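Local structure of dipeptide Epimerase (Enterococcus faecalis V583, 3JVA) at residues B[236-241]-B[258-263]; B[285-290]-B[313-318]. The protein belongs to the mandelate racemase/muconate lactonizing enzyme family of the enolase superfamily and holds a magnesium ion at its barrel domain. One frame throughout, in Å; residues are numbered along the deposited sequence.

Contact 1: B[236-241]-B[258-263]; sequences TIMADE and VDVINI. With MG (magnesium ion), chain O.
Two neighbouring parallel strands of the barrel, 236-239 and 260-263, meet here as the strands of a beta-alpha-beta unit closed through helix 246-255, with bridges pairing Met238 with Val260 and Ala239 with Ile261. The ladder is backbone to backbone: Ala239 N donates to Val260 O (2.9 Å), and Asn262 N meets Ala239 O at 2.8 Å. At the start of the pair Ile237 O accepts twice, from Val260 N and from Asp259 N, while Ile237 N gives a nearly straight bond (170°) to Asp259 OD2 at 2.8 Å, taken on the anti lone pair. That same carboxylate oxygen also takes a salt bridge from Lys197 of the second subunit.

On the barrel-interior face, Met238 has CG anti to its backbone N (chi1 172°), which carries SD to 3.6 Å from Asn262 CB and beside Val260 CG1. On the other face, Ala239 CB rests against both methyls of Val258, 3.8 Å from CG1. Past the strand end, Asp240 OD2 binds magnesium at 2.0 Å, with Asp189, Glu215 and three waters completing the sphere; Glu241 accepts from two of these waters as a second-shell residue. Lys267 forms a salt bridge with Asp240 OD1, which probably steadies the carboxylate. A metal ligand directly after a barrel strand is characteristic of the enolase superfamily's TIM-like barrel.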
loop_
_atom_site.group_PDB
_atom_site.type_symbol
_atom_site.label_atom_id
_atom_site.label_comp_id
_atom_site.label_asym_id
_atom_site.label_seq_id
_atom_site.Cartn_x
_atom_site.Cartn_y
_atom_site.Cartn_z
ATOM N N THR B 236 6.164 22.604 -15.160
ATOM C CA THR B 236 6.631 21.302 -15.633
ATOM C C THR B 236 7.989 20.992 -15.004
ATOM O O THR B 236 8.913 21.800 -15.080
ATOM C CB THR B 236 6.786 21.305 -17.168
ATOM O OG1 THR B 236 5.497 21.464 -17.776
ATOM C CG2 THR B 236 7.435 20.007 -17.652
ATOM N N ILE B 237 8.105 19.819 -14.385
ATOM C CA ILE B 237 9.352 19.406 -13.748
ATOM C C ILE B 237 9.991 18.286 -14.561
ATOM O O ILE B 237 9.326 17.311 -14.913
ATOM C CB ILE B 237 9.113 18.890 -12.316
ATOM C CG1 ILE B 237 8.514 20.008 -11.455
ATOM C CG2 ILE B 237 10.422 18.416 -11.709
ATOM C CD1 ILE B 237 9.404 21.232 -11.348
ATOM N N MET B 238 11.278 18.435 -14.850
ATOM C CA MET B 238 12.008 17.451 -15.641
ATOM C C MET B 238 13.168 16.835 -14.880
ATOM O O MET B 238 13.917 17.525 -14.187
ATOM C CB MET B 238 12.532 18.110 -16.927
ATOM C CG MET B 238 13.485 17.254 -17.753
ATOM S SD MET B 238 13.921 18.077 -19.319
ATOM C CE MET B 238 14.631 19.557 -18.740
ATOM N N ALA B 239 13.310 15.521 -15.001
ATOM C CA ALA B 239 14.410 14.834 -14.348
ATOM C C ALA B 239 15.595 14.804 -15.311
ATOM O O ALA B 239 15.423 14.573 -16.503
ATOM C CB ALA B 239 14.005 13.400 -13.985
ATOM N N ASP B 240 16.787 15.070 -14.797
ATOM C CA ASP B 240 17.997 15.010 -15.608
ATOM C C ASP B 240 18.921 14.008 -14.916
ATOM O O ASP B 240 18.909 12.824 -15.247
ATOM C CB ASP B 240 18.686 16.376 -15.711
ATOM C CG ASP B 240 19.928 16.344 -16.612
ATOM O OD1 ASP B 240 20.393 15.242 -16.967
ATOM O OD2 ASP B 240 20.450 17.420 -16.964
ATOM N N GLU B 241 19.693 14.478 -13.939
ATOM C CA GLU B 241 20.621 13.617 -13.217
ATOM C C GLU B 241 19.953 12.402 -12.559
ATOM O O GLU B 241 20.614 11.387 -12.333
ATOM C CB GLU B 241 21.397 14.425 -12.160
ATOM C CG GLU B 241 22.501 15.354 -12.708
ATOM C CD GLU B 241 21.978 16.580 -13.456
ATOM O OE1 GLU B 241 20.793 16.945 -13.282
ATOM O OE2 GLU B 241 22.766 17.195 -14.208
ATOM N N VAL B 258 8.245 12.574 -12.117
ATOM C CA VAL B 258 8.343 13.821 -12.887
ATOM C C VAL B 258 7.406 13.943 -14.082
ATOM O O VAL B 258 6.704 12.999 -14.445
ATOM C CB VAL B 258 9.779 14.031 -13.422
ATOM C CG1 VAL B 258 10.755 14.227 -12.272
ATOM C CG2 VAL B 258 10.195 12.826 -14.273
ATOM N N ASP B 259 7.420 15.121 -14.703
ATOM C CA ASP B 259 6.591 15.389 -15.872
ATOM C C ASP B 259 7.309 15.051 -17.176
ATOM O O ASP B 259 6.674 14.665 -18.153
ATOM C CB ASP B 259 6.195 16.863 -15.919
ATOM C CG ASP B 259 5.374 17.281 -14.726
ATOM O OD1 ASP B 259 4.325 16.647 -14.485
ATOM O OD2 ASP B 259 5.780 18.240 -14.036
ATOM N N VAL B 260 8.631 15.210 -17.175
ATOM C CA VAL B 260 9.452 14.973 -18.357
ATOM C C VAL B 260 10.809 14.404 -17.961
ATOM O O VAL B 260 11.294 14.637 -16.854
ATOM C CB VAL B 260 9.679 16.304 -19.121
ATOM C CG1 VAL B 260 10.503 16.071 -20.389
ATOM C CG2 VAL B 260 8.348 16.934 -19.459
ATOM N N ILE B 261 11.426 13.655 -18.866
ATOM C CA ILE B 261 12.735 13.077 -18.584
ATOM C C ILE B 261 13.747 13.496 -19.641
ATOM O O ILE B 261 13.484 13.397 -20.838
ATOM C CB ILE B 261 12.648 11.533 -18.496
ATOM C CG1 ILE B 261 11.905 11.149 -17.211
ATOM C CG2 ILE B 261 14.046 10.914 -18.531
ATOM C CD1 ILE B 261 11.639 9.654 -17.055
ATOM N N ASN B 262 14.901 13.969 -19.180
ATOM C CA ASN B 262 15.960 14.427 -20.073
ATOM C C ASN B 262 16.994 13.337 -20.303
ATOM O O ASN B 262 17.646 12.864 -19.370
ATOM C CB ASN B 262 16.627 15.677 -19.482
ATOM C CG ASN B 262 17.509 16.414 -20.482
ATOM O OD1 ASN B 262 17.331 16.300 -21.698
ATOM N ND2 ASN B 262 18.451 17.199 -19.968
ATOM N N ILE B 263 17.123 12.938 -21.560
ATOM C CA ILE B 263 18.080 11.917 -21.967
ATOM C C ILE B 263 19.380 12.571 -22.415
ATOM O O ILE B 263 19.358 13.637 -23.027
ATOM C CB ILE B 263 17.565 11.127 -23.200
ATOM C CG1 ILE B 263 16.256 10.412 -22.876
ATOM C CG2 ILE B 263 18.638 10.149 -23.684
ATOM C CD1 ILE B 263 15.574 9.823 -24.114
HETATM MG MG MG O . 20.319 19.423 -16.601
HETATM O O HOH W 1 22.269 19.398 -15.957
HETATM O O HOH W 2 19.765 19.156 -14.622
HETATM O O HOH W 3 21.266 19.789 -18.494
#

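Contact 2: B[285-290]-B[313-318]; sequences GIECMI and NITRAD
Strands 287-290 and 314-317 run parallel, and their register slips by one residue between the Cys288-Ile314 and Met289-Arg316 bridges, a beta bulge. Before it, Cys288 N donates to Asn313 O at 2.9 Å; at it, Cys288 O receives only a weak bond from Thr315 N (129°), supplemented by a weak one from a water. Beyond it, Ile290 N reaches Arg316 O at 3.2 Å from well above the carbonyl plane, and Asp318 N closes the ladder on Ile290 O with a straighter bond (170°).

Asn313 extends the pairing by its side chain. A chi1 of -162° swings its amide across to segment 285-290, where ND2 meets a lone pair of Ile286 O at 2.9 Å, and that oxygen lies in the plane of the Asn313 amide; ND2 also bonds to Asn278.

Near the start of strand 287-290, Thr315 OG1 donates to Glu287 OE1 at 2.6 Å, meeting the carboxylate from above its plane, and accepts from the same water that bonds Cys288 O weakly; that water in turn accepts from Arg316 NH1. The Glu287 OE1 to Arg316 NH1 ion pair is long, 3.9 Å, with no N-H aimed at the oxygen; a second water also accepts from NH1 and gives a weak bond to Glu287 OE1. The stronger partner of Arg316 is Glu212, at NE. Farther along, the side chains of Met289 and Arg316 cross at about a right angle, with Met289 CG 3.5 Å from Arg316 CB.

Cys288 and Ile314 pack on helix 271-284, Ile290 and Ile314 on helix 298-310, while Met289 and Arg316 face strands 260-263 and 185-189.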
loop_
_atom_site.group_PDB
_atom_site.type_symbol
_atom_site.label_atom_id
_atom_site.label_comp_id
_atom_site.label_asym_id
_atom_site.label_seq_id
_atom_site.Cartn_x
_atom_site.Cartn_y
_atom_site.Cartn_z
ATOM N N GLY B 285 3.414 7.807 -20.940
ATOM C CA GLY B 285 2.797 9.092 -21.234
ATOM C C GLY B 285 3.645 10.278 -20.801
ATOM O O GLY B 285 3.132 11.370 -20.542
ATOM N N ILE B 286 4.951 10.061 -20.731
ATOM C CA ILE B 286 5.902 11.089 -20.329
ATOM C C ILE B 286 6.781 11.449 -21.523
ATOM O O ILE B 286 7.345 10.565 -22.167
ATOM C CB ILE B 286 6.794 10.567 -19.178
ATOM C CG1 ILE B 286 5.933 10.332 -17.935
ATOM C CG2 ILE B 286 7.924 11.541 -18.887
ATOM C CD1 ILE B 286 6.708 9.796 -16.751
ATOM N N GLU B 287 6.879 12.737 -21.838
ATOM C CA GLU B 287 7.718 13.158 -22.952
ATOM C C GLU B 287 9.183 13.210 -22.547
ATOM O O GLU B 287 9.513 13.292 -21.353
ATOM C CB GLU B 287 7.276 14.531 -23.475
ATOM C CG GLU B 287 6.014 14.481 -24.321
ATOM C CD GLU B 287 5.518 15.858 -24.743
ATOM O OE1 GLU B 287 6.332 16.801 -24.824
ATOM O OE2 GLU B 287 4.307 15.991 -25.009
ATOM N N CYS B 288 10.059 13.155 -23.549
ATOM C CA CYS B 288 11.496 13.201 -23.320
ATOM C C CYS B 288 12.162 14.385 -24.004
ATOM O O CYS B 288 11.696 14.872 -25.029
ATOM C CB CYS B 288 12.169 11.924 -23.848
ATOM S SG CYS B 288 11.910 10.458 -22.825
ATOM N N MET B 289 13.246 14.858 -23.406
ATOM C CA MET B 289 14.040 15.912 -24.007
ATOM C C MET B 289 15.394 15.246 -24.126
ATOM O O MET B 289 15.646 14.239 -23.464
ATOM C CB MET B 289 14.170 17.138 -23.099
ATOM C CG MET B 289 15.111 18.200 -23.675
ATOM S SD MET B 289 15.061 19.794 -22.789
ATOM C CE MET B 289 16.386 19.594 -21.639
ATOM N N ILE B 290 16.259 15.765 -24.983
ATOM C CA ILE B 290 17.589 15.195 -25.086
ATOM C C ILE B 290 18.559 16.361 -24.973
ATOM O O ILE B 290 18.372 17.402 -25.612
ATOM C CB ILE B 290 17.802 14.406 -26.412
ATOM C CG1 ILE B 290 19.181 13.734 -26.385
ATOM C CG2 ILE B 290 17.661 15.327 -27.613
ATOM C CD1 ILE B 290 19.321 12.546 -27.345
ATOM N N ASN B 313 8.379 10.984 -29.441
ATOM C CA ASN B 313 8.322 11.334 -28.026
ATOM C C ASN B 313 9.468 12.194 -27.492
ATOM O O ASN B 313 9.397 12.677 -26.359
ATOM C CB ASN B 313 8.172 10.073 -27.171
ATOM C CG ASN B 313 7.675 10.384 -25.778
ATOM O OD1 ASN B 313 6.589 10.944 -25.605
ATOM N ND2 ASN B 313 8.466 10.030 -24.775
ATOM N N ILE B 314 10.529 12.376 -28.273
ATOM C CA ILE B 314 11.616 13.253 -27.835
ATOM C C ILE B 314 11.161 14.569 -28.443
ATOM O O ILE B 314 11.467 14.888 -29.589
ATOM C CB ILE B 314 12.993 12.819 -28.396
ATOM C CG1 ILE B 314 13.345 11.416 -27.875
ATOM C CG2 ILE B 314 14.076 13.799 -27.938
ATOM C CD1 ILE B 314 14.712 10.908 -28.336
ATOM N N THR B 315 10.407 15.320 -27.649
ATOM C CA THR B 315 9.796 16.565 -28.085
ATOM C C THR B 315 10.569 17.851 -27.856
ATOM O O THR B 315 10.175 18.902 -28.361
ATOM C CB THR B 315 8.437 16.718 -27.421
ATOM O OG1 THR B 315 8.620 16.794 -26.004
ATOM C CG2 THR B 315 7.560 15.524 -27.746
ATOM N N ARG B 316 11.647 17.771 -27.084
ATOM C CA ARG B 316 12.480 18.931 -26.796
ATOM C C ARG B 316 13.943 18.574 -27.006
ATOM O O ARG B 316 14.329 17.417 -26.868
ATOM C CB ARG B 316 12.281 19.391 -25.348
ATOM C CG ARG B 316 10.880 19.892 -25.025
ATOM C CD ARG B 316 10.844 20.434 -23.605
ATOM N NE ARG B 316 9.576 21.068 -23.251
ATOM C CZ ARG B 316 8.502 20.426 -22.800
ATOM N NH1 ARG B 316 8.520 19.107 -22.639
ATOM N NH2 ARG B 316 7.410 21.113 -22.487
ATOM N N ALA B 317 14.755 19.573 -27.339
ATOM C CA ALA B 317 16.175 19.344 -27.552
ATOM C C ALA B 317 17.022 20.498 -27.032
ATOM O O ALA B 317 16.702 21.669 -27.244
ATOM C CB ALA B 317 16.449 19.117 -29.035
ATOM N N ASP B 318 18.091 20.149 -26.329
ATOM C CA ASP B 318 19.032 21.113 -25.776
ATOM C C ASP B 318 20.374 20.621 -26.309
ATOM O O ASP B 318 21.187 20.075 -25.571
ATOM C CB ASP B 318 18.990 21.070 -24.242
ATOM C CG ASP B 318 20.013 21.987 -23.599
ATOM O OD1 ASP B 318 20.301 23.056 -24.175
ATOM O OD2 ASP B 318 20.524 21.643 -22.510
HETATM O O HOH W 4 5.913 17.867 -21.871
HETATM O O HOH W 5 10.221 17.073 -23.767
#

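How the contacts relate
Contacts 1 and 2 are successive parallel pairs of one barrel sheet, with centres about 9 Å apart, joined where strands 260-263 and 287-290 lie side by side. Probable hydrogen bonds link them, from Ile263 N to Met289 O at 2.7 Å and from Met289 N to Ile261 O at 3.0 Å. Both are largely buried, yet contact 2 has an exposed threonine, Thr315. At the C-terminal end contact 1 binds magnesium by a carboxylate; Asp318 of contact 2 stays about 6 Å (side chain to ion) away. The starts differ too: a carboxylate bound across a subunit boundary against a hydrated Glu287-Thr315-Arg316 group. The two bridges of contact 1 follow in step; a bulge interrupts contact 2.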